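Local coordinates for resiniferatoxin-binding, phosphotriesterase-related protein (Rhodobacter sphaeroides 2.4.1, PDB 3K2G) that binds two zinc ions in a TIM barrel of the phosphotriesterase family and probably acts as a phosphoric diester hydrolase, at residues Val305-Lys308 with Met309-Thr312. Numbering follows the deposited sequence.
Sequences VFVK and MMLT. With DTV ((2S,3S)-1,4-dimercaptobutane-2,3-diol), chain K.
The carbonyl oxygen of K308 takes the amide of L311, N to O 2.9 Å with an N-H...O angle of 163°, and one residue earlier V307 O accepts M310 N at 3.0 Å, both N-H groups coming in from above the carbonyl plane. Two successive i to i+3 bonds make this a short 3-10 turn in the loop that follows strand 299-301. The turn brings M310 back over the residues before it. Its selenium, in this selenomethionine model, comes obliquely to the F306 ring, SE to CD2 3.6 Å, a Met-aromatic contact. The M310 side chain bends at its last torsion (chi3 73°), which lays the methyl CE against the backbone of V305, 3.7 Å from CA. V307 sends CG2 to M310 CG at 3.6 Å and runs beside M309, while CG1 covers one face of the F306 ring near the rim. V305 CG1 meets L311 CD2 crosswise at 3.9 Å. The K308 side chain leaves the turn, its NZ hydrogen-bonded to H78 O and A81 O. F306 CE1 lies 3.4 Å from DTV O2, and its side chain neighbours those of zinc ligands H36 and D304. Apolar packing thus backs this part of the pocket wall.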
ATOM      1  N   VAL B 305      25.926  13.711 -12.446  1.00 14.84           N
ATOM      2  CA  VAL B 305      26.759  13.200 -13.530  1.00 15.51           C
ATOM      3  C   VAL B 305      28.123  12.967 -12.885  1.00 14.89           C
ATOM      4  O   VAL B 305      28.706  13.896 -12.322  1.00 13.08           O
ATOM      5  CB  VAL B 305      26.915  14.241 -14.650  1.00 16.02           C
ATOM      6  CG1 VAL B 305      28.023  13.817 -15.601  1.00 16.67           C
ATOM      7  CG2 VAL B 305      25.597  14.400 -15.398  1.00 16.63           C
ATOM      8  N   PHE B 306      28.627  11.736 -12.942  1.00 15.33           N
ATOM      9  CA  PHE B 306      29.915  11.443 -12.331  1.00 16.16           C
ATOM     10  C   PHE B 306      30.761  10.423 -13.086  1.00 15.03           C
ATOM     11  O   PHE B 306      31.816  10.027 -12.607  1.00 16.34           O
ATOM     12  CB  PHE B 306      29.719  11.002 -10.867  1.00 16.31           C
ATOM     13  CG  PHE B 306      29.275   9.579 -10.706  1.00 18.04           C
ATOM     14  CD1 PHE B 306      30.166   8.607 -10.253  1.00 16.96           C
ATOM     15  CD2 PHE B 306      27.968   9.210 -10.988  1.00 16.98           C
ATOM     16  CE1 PHE B 306      29.759   7.286 -10.087  1.00 18.15           C
ATOM     17  CE2 PHE B 306      27.547   7.890 -10.829  1.00 19.15           C
ATOM     18  CZ  PHE B 306      28.446   6.927 -10.376  1.00 20.20           C
ATOM     19  N   VAL B 307      30.286   9.999 -14.255  1.00 15.68           N
ATOM     20  CA  VAL B 307      31.014   9.055 -15.109  1.00 15.15           C
ATOM     21  C   VAL B 307      30.731   9.419 -16.563  1.00 15.84           C
ATOM     22  O   VAL B 307      29.686   9.990 -16.870  1.00 14.31           O
ATOM     23  CB  VAL B 307      30.591   7.582 -14.872  1.00 16.62           C
ATOM     24  CG1 VAL B 307      31.028   7.123 -13.476  1.00 14.35           C
ATOM     25  CG2 VAL B 307      29.089   7.433 -15.037  1.00 16.20           C
ATOM     26  N   LYS B 308      31.663   9.093 -17.453  1.00 15.28           N
ATOM     27  CA  LYS B 308      31.518   9.408 -18.869  1.00 15.87           C
ATOM     28  C   LYS B 308      30.203   8.968 -19.508  1.00 14.83           C
ATOM     29  O   LYS B 308      29.616   9.716 -20.295  1.00 14.43           O
ATOM     30  CB  LYS B 308      32.668   8.799 -19.684  1.00 17.01           C
ATOM     31  CG  LYS B 308      34.040   9.407 -19.428  1.00 19.44           C
ATOM     32  CD  LYS B 308      34.995   9.063 -20.569  1.00 21.00           C
ATOM     33  CE  LYS B 308      36.394   9.651 -20.348  1.00 21.62           C
ATOM     34  NZ  LYS B 308      37.102   8.985 -19.218  1.00 20.99           N
HETATM   35  N   MSE B 309      29.734   7.768 -19.173  1.00 14.98           N
HETATM   36  CA  MSE B 309      28.514   7.264 -19.795  1.00 16.66           C
HETATM   37  C   MSE B 309      27.258   8.059 -19.478  1.00 16.43           C
HETATM   38  O   MSE B 309      26.207   7.810 -20.055  1.00 15.62           O
HETATM   39  CB  MSE B 309      28.296   5.773 -19.474  1.00 22.59           C
HETATM   40  CG  MSE B 309      27.879   5.440 -18.066  1.00 28.20           C
HETATM   41 SE   MSE B 309      27.714   3.492 -17.879  1.00 44.68          SE
HETATM   42  CE  MSE B 309      25.937   3.228 -18.713  1.00 33.47           C
HETATM   43  N   MSE B 310      27.359   9.036 -18.581  1.00 14.98           N
HETATM   44  CA  MSE B 310      26.193   9.842 -18.257  1.00 15.59           C
HETATM   45  C   MSE B 310      26.154  11.105 -19.113  1.00 15.98           C
HETATM   46  O   MSE B 310      25.220  11.895 -19.021  1.00 15.71           O
HETATM   47  CB  MSE B 310      26.184  10.193 -16.773  1.00 15.58           C
HETATM   48  CG  MSE B 310      25.912   8.992 -15.859  1.00 18.59           C
HETATM   49 SE   MSE B 310      25.967   9.417 -13.973  1.00 27.20          SE
HETATM   50  CE  MSE B 310      24.283  10.423 -13.855  1.00 20.05           C
ATOM     51  N   LEU B 311      27.174  11.283 -19.948  1.00 15.89           N
ATOM     52  CA  LEU B 311      27.242  12.435 -20.848  1.00 16.23           C
ATOM     53  C   LEU B 311      26.566  12.032 -22.161  1.00 16.77           C
ATOM     54  O   LEU B 311      26.639  10.867 -22.559  1.00 14.30           O
ATOM     55  CB  LEU B 311      28.698  12.815 -21.113  1.00 17.83           C
ATOM     56  CG  LEU B 311      29.505  13.235 -19.883  1.00 18.55           C
ATOM     57  CD1 LEU B 311      30.964  13.423 -20.274  1.00 20.49           C
ATOM     58  CD2 LEU B 311      28.929  14.519 -19.302  1.00 19.90           C
ATOM     59  N   THR B 312      25.923  12.985 -22.833  1.00 15.84           N
ATOM     60  CA  THR B 312      25.225  12.676 -24.076  1.00 17.57           C
ATOM     61  C   THR B 312      26.187  12.125 -25.135  1.00 18.39           C
ATOM     62  O   THR B 312      25.826  11.251 -25.934  1.00 16.69           O
ATOM     63  CB  THR B 312      24.480  13.918 -24.623  1.00 18.25           C
ATOM     64  OG1 THR B 312      25.423  14.869 -25.133  1.00 19.78           O
ATOM     65  CG2 THR B 312      23.671  14.575 -23.507  1.00 14.26           C
TER
HETATM   66  S1  DTV K 402      29.572   5.440  -3.918  1.00 45.30           S
HETATM   67  C1  DTV K 402      30.441   7.003  -4.428  1.00 42.25           C
HETATM   68  C2  DTV K 402      31.105   6.912  -5.802  1.00 41.69           C
HETATM   69  O2  DTV K 402      30.092   6.652  -6.763  1.00 41.22           O
HETATM   70  C3  DTV K 402      31.814   8.233  -6.150  1.00 41.08           C
HETATM   71  O3  DTV K 402      30.868   9.274  -6.205  1.00 41.15           O
HETATM   72  C4  DTV K 402      32.527   8.175  -7.501  1.00 39.95           C
HETATM   73  S4  DTV K 402      34.075   9.117  -7.503  1.00 39.58           S